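Local coordinates for putative methylase (Clostridium difficile, PDB 3LDU), which probably methylates guanine bases of ribosomal RNA and binds GTP, at residues F78-Y92 against I117-Y130. Numbering follows the deposited sequence.
Sequences FENTKRINWSRYIPY and IVKKAIVESLKKSY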
ATOM      1  N   PHE A  78     -30.801  -7.651   3.461  1.00 25.17           N
ATOM      2  CA  PHE A  78     -31.660  -6.730   2.710  1.00 28.11           C
ATOM      3  C   PHE A  78     -32.299  -5.657   3.595  1.00 28.28           C
ATOM      4  O   PHE A  78     -32.178  -4.465   3.327  1.00 26.82           O
ATOM      5  CB  PHE A  78     -32.753  -7.487   1.948  1.00 27.53           C
ATOM      6  CG  PHE A  78     -33.678  -6.586   1.184  1.00 25.32           C
ATOM      7  CD1 PHE A  78     -33.278  -6.024  -0.014  1.00 29.45           C
ATOM      8  CD2 PHE A  78     -34.934  -6.282   1.680  1.00 33.22           C
ATOM      9  CE1 PHE A  78     -34.121  -5.180  -0.719  1.00 26.85           C
ATOM     10  CE2 PHE A  78     -35.788  -5.437   0.982  1.00 35.52           C
ATOM     11  CZ  PHE A  78     -35.384  -4.889  -0.223  1.00 31.83           C
ATOM     12  N   GLU A  79     -32.980  -6.078   4.654  1.00 26.40           N
ATOM     13  CA  GLU A  79     -33.649  -5.116   5.528  1.00 29.70           C
ATOM     14  C   GLU A  79     -32.682  -4.094   6.128  1.00 26.44           C
ATOM     15  O   GLU A  79     -32.980  -2.897   6.165  1.00 29.14           O
ATOM     16  CB  GLU A  79     -34.448  -5.828   6.622  1.00 31.88           C
ATOM     17  CG  GLU A  79     -35.680  -6.561   6.090  1.00 44.11           C
ATOM     18  CD  GLU A  79     -36.738  -5.612   5.515  1.00 54.74           C
ATOM     19  OE1 GLU A  79     -36.901  -4.498   6.064  1.00 60.46           O
ATOM     20  OE2 GLU A  79     -37.408  -5.981   4.522  1.00 48.88           O
ATOM     21  N   ASN A  80     -31.521  -4.552   6.588  1.00 23.85           N
ATOM     22  CA  ASN A  80     -30.560  -3.631   7.187  1.00 24.18           C
ATOM     23  C   ASN A  80     -29.932  -2.679   6.177  1.00 28.93           C
ATOM     24  O   ASN A  80     -29.637  -1.529   6.497  1.00 29.09           O
ATOM     25  CB  ASN A  80     -29.477  -4.397   7.963  1.00 27.61           C
ATOM     26  CG  ASN A  80     -30.035  -5.095   9.191  1.00 41.22           C
ATOM     27  OD1 ASN A  80     -31.078  -4.702   9.711  1.00 54.68           O
ATOM     28  ND2 ASN A  80     -29.358  -6.136   9.648  1.00 37.61           N
ATOM     29  N   THR A  81     -29.728  -3.153   4.951  1.00 21.86           N
ATOM     30  CA  THR A  81     -29.107  -2.317   3.941  1.00 21.96           C
ATOM     31  C   THR A  81     -30.114  -1.279   3.448  1.00 23.96           C
ATOM     32  O   THR A  81     -29.775  -0.108   3.243  1.00 23.08           O
ATOM     33  CB  THR A  81     -28.626  -3.162   2.754  1.00 22.32           C
ATOM     34  OG1 THR A  81     -27.668  -4.127   3.214  1.00 23.92           O
ATOM     35  CG2 THR A  81     -27.984  -2.264   1.687  1.00 22.54           C
ATOM     36  N   LYS A  82     -31.354  -1.725   3.271  1.00 22.21           N
ATOM     37  CA  LYS A  82     -32.414  -0.864   2.765  1.00 21.42           C
ATOM     38  C   LYS A  82     -32.731   0.293   3.717  1.00 32.95           C
ATOM     39  O   LYS A  82     -33.047   1.400   3.268  1.00 33.31           O
ATOM     40  CB  LYS A  82     -33.683  -1.678   2.490  1.00 26.09           C
ATOM     41  CG  LYS A  82     -34.827  -0.827   1.932  1.00 37.55           C
ATOM     42  CD  LYS A  82     -36.045  -1.656   1.573  1.00 39.88           C
ATOM     43  CE  LYS A  82     -37.204  -0.740   1.169  1.00 41.89           C
ATOM     44  NZ  LYS A  82     -38.434  -1.494   0.815  1.00 42.06           N
ATOM     45  N   ARG A  83     -32.638   0.044   5.022  1.00 30.99           N
ATOM     46  CA  ARG A  83     -32.993   1.063   6.010  1.00 34.25           C
ATOM     47  C   ARG A  83     -31.974   2.194   6.102  1.00 34.04           C
ATOM     48  O   ARG A  83     -32.267   3.248   6.651  1.00 36.73           O
ATOM     49  CB  ARG A  83     -33.244   0.449   7.393  1.00 44.83           C
ATOM     50  CG  ARG A  83     -32.120  -0.437   7.931  1.00 55.02           C
ATOM     51  CD  ARG A  83     -30.915   0.352   8.453  1.00 64.81           C
ATOM     52  NE  ARG A  83     -29.941  -0.523   9.110  1.00 66.29           N
ATOM     53  CZ  ARG A  83     -28.725  -0.147   9.495  1.00 67.32           C
ATOM     54  NH1 ARG A  83     -28.310   1.095   9.287  1.00 71.07           N
ATOM     55  NH2 ARG A  83     -27.918  -1.017  10.090  1.00 65.22           N
ATOM     56  N   ILE A  84     -30.771   1.970   5.583  1.00 29.76           N
ATOM     57  CA  ILE A  84     -29.769   3.027   5.512  1.00 29.48           C
ATOM     58  C   ILE A  84     -30.310   4.136   4.614  1.00 32.61           C
ATOM     59  O   ILE A  84     -30.987   3.851   3.627  1.00 30.01           O
ATOM     60  CB  ILE A  84     -28.454   2.488   4.930  1.00 27.02           C
ATOM     61  CG1 ILE A  84     -27.868   1.430   5.866  1.00 27.81           C
ATOM     62  CG2 ILE A  84     -27.452   3.623   4.670  1.00 26.94           C
ATOM     63  CD1 ILE A  84     -26.751   0.636   5.234  1.00 28.09           C
ATOM     64  N   ASN A  85     -30.036   5.394   4.959  1.00 31.92           N
ATOM     65  CA  ASN A  85     -30.472   6.504   4.123  1.00 36.58           C
ATOM     66  C   ASN A  85     -29.467   6.725   3.011  1.00 32.34           C
ATOM     67  O   ASN A  85     -28.564   7.556   3.127  1.00 33.81           O
ATOM     68  CB  ASN A  85     -30.655   7.788   4.935  1.00 45.20           C
ATOM     69  CG  ASN A  85     -31.203   8.939   4.095  1.00 50.48           C
ATOM     70  OD1 ASN A  85     -31.151  10.101   4.501  1.00 61.01           O
ATOM     71  ND2 ASN A  85     -31.734   8.617   2.920  1.00 40.17           N
ATOM     72  N   TRP A  86     -29.611   5.960   1.934  1.00 29.24           N
ATOM     73  CA  TRP A  86     -28.618   5.991   0.871  1.00 26.86           C
ATOM     74  C   TRP A  86     -28.542   7.314   0.112  1.00 31.17           C
ATOM     75  O   TRP A  86     -27.486   7.660  -0.415  1.00 29.38           O
ATOM     76  CB  TRP A  86     -28.786   4.796  -0.071  1.00 25.25           C
ATOM     77  CG  TRP A  86     -28.220   3.555   0.539  1.00 25.79           C
ATOM     78  CD1 TRP A  86     -28.910   2.531   1.138  1.00 25.98           C
ATOM     79  CD2 TRP A  86     -26.830   3.227   0.659  1.00 23.49           C
ATOM     80  NE1 TRP A  86     -28.023   1.580   1.606  1.00 23.82           N
ATOM     81  CE2 TRP A  86     -26.748   1.991   1.326  1.00 25.98           C
ATOM     82  CE3 TRP A  86     -25.654   3.866   0.261  1.00 25.51           C
ATOM     83  CZ2 TRP A  86     -25.527   1.370   1.593  1.00 21.80           C
ATOM     84  CZ3 TRP A  86     -24.436   3.240   0.530  1.00 26.07           C
ATOM     85  CH2 TRP A  86     -24.389   2.014   1.196  1.00 24.19           C
ATOM     86  N   SER A  87     -29.650   8.051   0.055  1.00 27.58           N
ATOM     87  CA  SER A  87     -29.656   9.345  -0.627  1.00 24.82           C
ATOM     88  C   SER A  87     -28.679  10.348  -0.001  1.00 30.76           C
ATOM     89  O   SER A  87     -28.272  11.313  -0.650  1.00 34.71           O
ATOM     90  CB  SER A  87     -31.068   9.940  -0.646  1.00 31.10           C
ATOM     91  OG  SER A  87     -31.508  10.225   0.669  1.00 32.29           O
ATOM     92  N   ARG A  88     -28.313  10.126   1.260  1.00 29.78           N
ATOM     93  CA  ARG A  88     -27.322  10.974   1.928  1.00 39.96           C
ATOM     94  C   ARG A  88     -25.934  10.817   1.305  1.00 36.01           C
ATOM     95  O   ARG A  88     -25.115  11.734   1.350  1.00 32.88           O
ATOM     96  CB  ARG A  88     -27.235  10.642   3.423  1.00 44.09           C
ATOM     97  CG  ARG A  88     -28.298  11.293   4.294  1.00 60.30           C
ATOM     98  CD  ARG A  88     -28.052  10.977   5.767  1.00 71.96           C
ATOM     99  NE  ARG A  88     -26.634  11.091   6.113  1.00 78.45           N
ATOM    100  CZ  ARG A  88     -26.118  10.753   7.291  1.00 79.71           C
ATOM    101  NH1 ARG A  88     -26.898  10.272   8.250  1.00 82.85           N
ATOM    102  NH2 ARG A  88     -24.817  10.890   7.509  1.00 77.32           N
ATOM    103  N   TYR A  89     -25.685   9.654   0.714  1.00 29.17           N
ATOM    104  CA  TYR A  89     -24.357   9.302   0.228  1.00 24.17           C
ATOM    105  C   TYR A  89     -24.267   9.170  -1.282  1.00 30.80           C
ATOM    106  O   TYR A  89     -23.212   9.419  -1.865  1.00 31.09           O
ATOM    107  CB  TYR A  89     -23.928   7.985   0.857  1.00 27.19           C
ATOM    108  CG  TYR A  89     -24.001   8.022   2.354  1.00 28.95           C
ATOM    109  CD1 TYR A  89     -23.112   8.794   3.088  1.00 33.45           C
ATOM    110  CD2 TYR A  89     -24.962   7.299   3.033  1.00 25.50           C
ATOM    111  CE1 TYR A  89     -23.177   8.834   4.457  1.00 36.97           C
ATOM    112  CE2 TYR A  89     -25.035   7.333   4.401  1.00 29.72           C
ATOM    113  CZ  TYR A  89     -24.139   8.097   5.110  1.00 39.33           C
ATOM    114  OH  TYR A  89     -24.215   8.125   6.482  1.00 51.65           O
ATOM    115  N   ILE A  90     -25.365   8.735  -1.895  1.00 30.94           N
ATOM    116  CA  ILE A  90     -25.459   8.559  -3.345  1.00 26.94           C
ATOM    117  C   ILE A  90     -26.434   9.593  -3.898  1.00 25.01           C
ATOM    118  O   ILE A  90     -27.621   9.504  -3.634  1.00 28.98           O
ATOM    119  CB  ILE A  90     -26.001   7.140  -3.725  1.00 24.50           C
ATOM    120  CG1 ILE A  90     -25.184   6.029  -3.045  1.00 27.61           C
ATOM    121  CG2 ILE A  90     -26.000   6.943  -5.238  1.00 29.26           C
ATOM    122  CD1 ILE A  90     -23.709   6.200  -3.184  1.00 46.54           C
ATOM    123  N   PRO A  91     -25.926  10.571  -4.661  1.00 25.35           N
ATOM    124  CA  PRO A  91     -26.768  11.656  -5.175  1.00 30.34           C
ATOM    125  C   PRO A  91     -27.553  11.253  -6.414  1.00 32.29           C
ATOM    126  O   PRO A  91     -27.313  10.207  -7.015  1.00 28.91           O
ATOM    127  CB  PRO A  91     -25.751  12.736  -5.529  1.00 30.99           C
ATOM    128  CG  PRO A  91     -24.530  11.977  -5.896  1.00 27.37           C
ATOM    129  CD  PRO A  91     -24.514  10.753  -5.038  1.00 26.54           C
ATOM    130  N   TYR A  92     -28.506  12.103  -6.786  1.00 31.84           N
ATOM    131  CA  TYR A  92     -29.393  11.839  -7.898  1.00 28.55           C
ATOM    132  C   TYR A  92     -28.644  11.511  -9.178  1.00 32.03           C
ATOM    133  O   TYR A  92     -27.816  12.294  -9.640  1.00 39.62           O
ATOM    134  CB  TYR A  92     -30.279  13.071  -8.119  1.00 32.35           C
ATOM    135  CG  TYR A  92     -31.465  12.826  -9.002  1.00 36.06           C
ATOM    136  CD1 TYR A  92     -32.453  11.924  -8.628  1.00 41.29           C
ATOM    137  CD2 TYR A  92     -31.615  13.513 -10.202  1.00 37.68           C
ATOM    138  CE1 TYR A  92     -33.561  11.700  -9.433  1.00 45.29           C
ATOM    139  CE2 TYR A  92     -32.727  13.299 -11.016  1.00 38.39           C
ATOM    140  CZ  TYR A  92     -33.689  12.389 -10.621  1.00 43.75           C
ATOM    141  OH  TYR A  92     -34.791  12.164 -11.416  1.00 50.75           O
ATOM    142  N   ILE A 117     -28.247  -8.708  -3.511  1.00 24.93           N
ATOM    143  CA  ILE A 117     -29.186  -8.300  -2.470  1.00 24.76           C
ATOM    144  C   ILE A 117     -28.907  -6.863  -2.017  1.00 21.94           C
ATOM    145  O   ILE A 117     -29.834  -6.070  -1.827  1.00 22.44           O
ATOM    146  CB  ILE A 117     -29.169  -9.271  -1.264  1.00 26.20           C
ATOM    147  CG1 ILE A 117     -29.820 -10.609  -1.639  1.00 25.24           C
ATOM    148  CG2 ILE A 117     -29.872  -8.652  -0.051  1.00 24.88           C
ATOM    149  CD1 ILE A 117     -31.351 -10.568  -1.682  1.00 28.22           C
ATOM    150  N   VAL A 118     -27.631  -6.524  -1.856  1.00 21.24           N
ATOM    151  CA  VAL A 118     -27.271  -5.159  -1.497  1.00 22.69           C
ATOM    152  C   VAL A 118     -27.685  -4.184  -2.605  1.00 23.98           C
ATOM    153  O   VAL A 118     -28.227  -3.116  -2.322  1.00 23.17           O
ATOM    154  CB  VAL A 118     -25.750  -5.032  -1.147  1.00 19.83           C
ATOM    155  CG1 VAL A 118     -25.306  -3.580  -1.123  1.00 21.75           C
ATOM    156  CG2 VAL A 118     -25.472  -5.686   0.204  1.00 21.02           C
ATOM    157  N   LYS A 119     -27.442  -4.554  -3.863  1.00 23.02           N
ATOM    158  CA  LYS A 119     -27.903  -3.739  -4.991  1.00 22.75           C
ATOM    159  C   LYS A 119     -29.407  -3.476  -4.884  1.00 24.28           C
ATOM    160  O   LYS A 119     -29.864  -2.335  -4.953  1.00 24.27           O
ATOM    161  CB  LYS A 119     -27.577  -4.426  -6.324  1.00 23.93           C
ATOM    162  CG  LYS A 119     -27.989  -3.619  -7.555  1.00 29.19           C
ATOM    163  CD  LYS A 119     -27.179  -2.335  -7.683  1.00 34.90           C
ATOM    164  CE  LYS A 119     -27.576  -1.544  -8.936  1.00 37.59           C
ATOM    165  NZ  LYS A 119     -26.643  -0.411  -9.249  1.00 34.94           N
ATOM    166  N   LYS A 120     -30.176  -4.538  -4.698  1.00 22.70           N
ATOM    167  CA  LYS A 120     -31.630  -4.404  -4.617  1.00 23.19           C
ATOM    168  C   LYS A 120     -32.044  -3.475  -3.471  1.00 25.23           C
ATOM    169  O   LYS A 120     -32.928  -2.622  -3.638  1.00 25.28           O
ATOM    170  CB  LYS A 120     -32.280  -5.783  -4.459  1.00 23.84           C
ATOM    171  CG  LYS A 120     -33.813  -5.784  -4.450  1.00 27.70           C
ATOM    172  CD  LYS A 120     -34.313  -7.225  -4.529  1.00 38.61           C
ATOM    173  CE  LYS A 120     -35.374  -7.536  -3.491  1.00 52.75           C
ATOM    174  NZ  LYS A 120     -35.377  -8.991  -3.135  1.00 51.21           N
ATOM    175  N   ALA A 121     -31.418  -3.644  -2.308  1.00 21.90           N
ATOM    176  CA  ALA A 121     -31.720  -2.817  -1.138  1.00 28.45           C
ATOM    177  C   ALA A 121     -31.457  -1.338  -1.391  1.00 26.32           C
ATOM    178  O   ALA A 121     -32.272  -0.479  -1.035  1.00 24.98           O
ATOM    179  CB  ALA A 121     -30.929  -3.295   0.074  1.00 27.42           C
ATOM    180  N   ILE A 122     -30.317  -1.037  -1.999  1.00 23.84           N
ATOM    181  CA  ILE A 122     -29.970   0.350  -2.290  1.00 24.17           C
ATOM    182  C   ILE A 122     -30.929   0.952  -3.325  1.00 24.68           C
ATOM    183  O   ILE A 122     -31.327   2.108  -3.215  1.00 27.63           O
ATOM    184  CB  ILE A 122     -28.503   0.483  -2.750  1.00 23.92           C
ATOM    185  CG1 ILE A 122     -27.561  -0.004  -1.641  1.00 20.18           C
ATOM    186  CG2 ILE A 122     -28.180   1.933  -3.131  1.00 24.56           C
ATOM    187  CD1 ILE A 122     -26.054   0.122  -1.981  1.00 25.05           C
ATOM    188  N   VAL A 123     -31.289   0.169  -4.336  1.00 22.01           N
ATOM    189  CA  VAL A 123     -32.243   0.648  -5.327  1.00 24.06           C
ATOM    190  C   VAL A 123     -33.560   0.998  -4.627  1.00 25.91           C
ATOM    191  O   VAL A 123     -34.147   2.065  -4.872  1.00 27.28           O
ATOM    192  CB  VAL A 123     -32.475  -0.400  -6.440  1.00 24.83           C
ATOM    193  CG1 VAL A 123     -33.737  -0.083  -7.231  1.00 27.55           C
ATOM    194  CG2 VAL A 123     -31.256  -0.486  -7.356  1.00 27.12           C
ATOM    195  N   GLU A 124     -34.012   0.110  -3.745  1.00 25.51           N
ATOM    196  CA  GLU A 124     -35.274   0.329  -3.029  1.00 30.43           C
ATOM    197  C   GLU A 124     -35.200   1.576  -2.150  1.00 31.68           C
ATOM    198  O   GLU A 124     -36.142   2.376  -2.111  1.00 31.67           O
ATOM    199  CB  GLU A 124     -35.622  -0.884  -2.168  1.00 30.34           C
ATOM    200  CG  GLU A 124     -36.166  -2.058  -2.940  1.00 40.91           C
ATOM    201  CD  GLU A 124     -37.645  -2.241  -2.697  1.00 64.44           C
ATOM    202  OE1 GLU A 124     -38.443  -1.825  -3.565  1.00 68.07           O
ATOM    203  OE2 GLU A 124     -38.006  -2.782  -1.627  1.00 68.71           O
ATOM    204  N   SER A 125     -34.079   1.728  -1.448  1.00 28.35           N
ATOM    205  CA  SER A 125     -33.852   2.877  -0.571  1.00 30.12           C
ATOM    206  C   SER A 125     -33.900   4.206  -1.335  1.00 34.40           C
ATOM    207  O   SER A 125     -34.561   5.159  -0.909  1.00 32.94           O
ATOM    208  CB  SER A 125     -32.514   2.749   0.159  1.00 32.08           C
ATOM    209  OG  SER A 125     -32.272   3.898   0.956  1.00 29.50           O
ATOM    210  N   LEU A 126     -33.200   4.256  -2.463  1.00 25.97           N
ATOM    211  CA  LEU A 126     -33.139   5.458  -3.291  1.00 27.43           C
ATOM    212  C   LEU A 126     -34.469   5.750  -3.979  1.00 36.05           C
ATOM    213  O   LEU A 126     -34.881   6.902  -4.077  1.00 35.80           O
ATOM    214  CB  LEU A 126     -32.038   5.325  -4.341  1.00 29.29           C
ATOM    215  CG  LEU A 126     -30.635   5.248  -3.739  1.00 27.74           C
ATOM    216  CD1 LEU A 126     -29.608   5.067  -4.836  1.00 29.86           C
ATOM    217  CD2 LEU A 126     -30.344   6.506  -2.932  1.00 27.75           C
ATOM    218  N   LYS A 127     -35.129   4.705  -4.467  1.00 32.13           N
ATOM    219  CA  LYS A 127     -36.430   4.871  -5.117  1.00 33.83           C
ATOM    220  C   LYS A 127     -37.396   5.565  -4.165  1.00 34.54           C
ATOM    221  O   LYS A 127     -38.198   6.421  -4.567  1.00 39.83           O
ATOM    222  CB  LYS A 127     -36.988   3.507  -5.537  1.00 39.43           C
ATOM    223  CG  LYS A 127     -38.476   3.539  -5.846  1.00 50.60           C
ATOM    224  CD  LYS A 127     -39.059   2.155  -6.109  1.00 59.95           C
ATOM    225  CE  LYS A 127     -40.566   2.261  -6.362  1.00 63.00           C
ATOM    226  NZ  LYS A 127     -41.226   0.939  -6.547  1.00 65.91           N
ATOM    227  N   LYS A 128     -37.318   5.200  -2.892  1.00 38.29           N
ATOM    228  CA  LYS A 128     -38.172   5.798  -1.873  1.00 43.45           C
ATOM    229  C   LYS A 128     -37.807   7.268  -1.619  1.00 48.11           C
ATOM    230  O   LYS A 128     -38.688   8.136  -1.547  1.00 46.70           O
ATOM    231  CB  LYS A 128     -38.093   4.986  -0.578  1.00 53.38           C
ATOM    232  CG  LYS A 128     -38.959   5.513   0.555  1.00 69.32           C
ATOM    233  CD  LYS A 128     -38.883   4.613   1.786  1.00 76.74           C
ATOM    234  CE  LYS A 128     -39.516   3.250   1.531  1.00 79.48           C
ATOM    235  NZ  LYS A 128     -39.553   2.412   2.766  1.00 76.05           N
ATOM    236  N   SER A 129     -36.513   7.547  -1.486  1.00 41.64           N
ATOM    237  CA  SER A 129     -36.048   8.910  -1.224  1.00 41.14           C
ATOM    238  C   SER A 129     -36.313   9.844  -2.400  1.00 39.86           C
ATOM    239  O   SER A 129     -36.716  10.989  -2.204  1.00 40.66           O
ATOM    240  CB  SER A 129     -34.548   8.932  -0.893  1.00 36.64           C
ATOM    241  OG  SER A 129     -34.260   8.245   0.311  1.00 37.38           O
ATOM    242  N   TYR A 130     -36.076   9.348  -3.613  1.00 43.29           N
ATOM    243  CA  TYR A 130     -36.103  10.171  -4.821  1.00 48.37           C
ATOM    244  C   TYR A 130     -37.430  10.084  -5.551  1.00 61.69           C
ATOM    245  O   TYR A 130     -37.561  10.595  -6.661  1.00 65.74           O
ATOM    246  CB  TYR A 130     -34.960   9.785  -5.772  1.00 35.19           C
ATOM    247  CG  TYR A 130     -33.587  10.104  -5.216  1.00 40.19           C
ATOM    248  CD1 TYR A 130     -33.424  11.137  -4.309  1.00 43.77           C
ATOM    249  CD2 TYR A 130     -32.462   9.382  -5.599  1.00 42.00           C
ATOM    250  CE1 TYR A 130     -32.189  11.451  -3.789  1.00 43.30           C
ATOM    251  CE2 TYR A 130     -31.196   9.686  -5.075  1.00 37.78           C
ATOM    252  CZ  TYR A 130     -31.076  10.729  -4.169  1.00 45.20           C
ATOM    253  OH  TYR A 130     -29.861  11.077  -3.617  1.00 35.52           O
TER
HETATM  254  O   HOH W   1     -32.193   6.763   0.350  1.00 29.43           O
HETATM  255  O   HOH W   2     -29.215  14.068  -4.789  1.00 35.69           O
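The indole of W86 lies between two isoleucines: I122 CG1 sits over the five-membered ring, 3.7 Å from its centroid, I84 CG2 covers the opposite face, and S125 OG comes in at the edge. This is the helix pair of the THUMP domain, with 78-82 of helix 74-82 crossing 117-129 of helix 111-129 at -41° and the chain after it following the same partner; strand 153-159 backs W86 through I156. The ring's rotation is fixed by NE1, which donates in the ring plane to T81 O at 2.9 Å. Y92 turns its edge to one face of Y130, the planes at 88°, while I90 O meets the edge of that ring. At the other end, K120 NZ stands over the face of F78 as a cation-pi partner, and E124 OE2 approaches the same ring at its edge.

With CG anti to the backbone N and the rest of its chain extended, K82 crosses E124 obliquely, and K82 NZ salt-bridges E124 OE2 at 2.8 Å from above the carboxylate plane. K128 NZ lies 4.5 Å from K82 NZ, and E124 probably balances the charge of K82. S125 OG donates a hydrogen bond to I84 O at 3.0 Å and accepts from a water that also accepts from S87 N. Y130 OH donates to I90 O at 2.7 Å, in the carbonyl plane and on a lone pair.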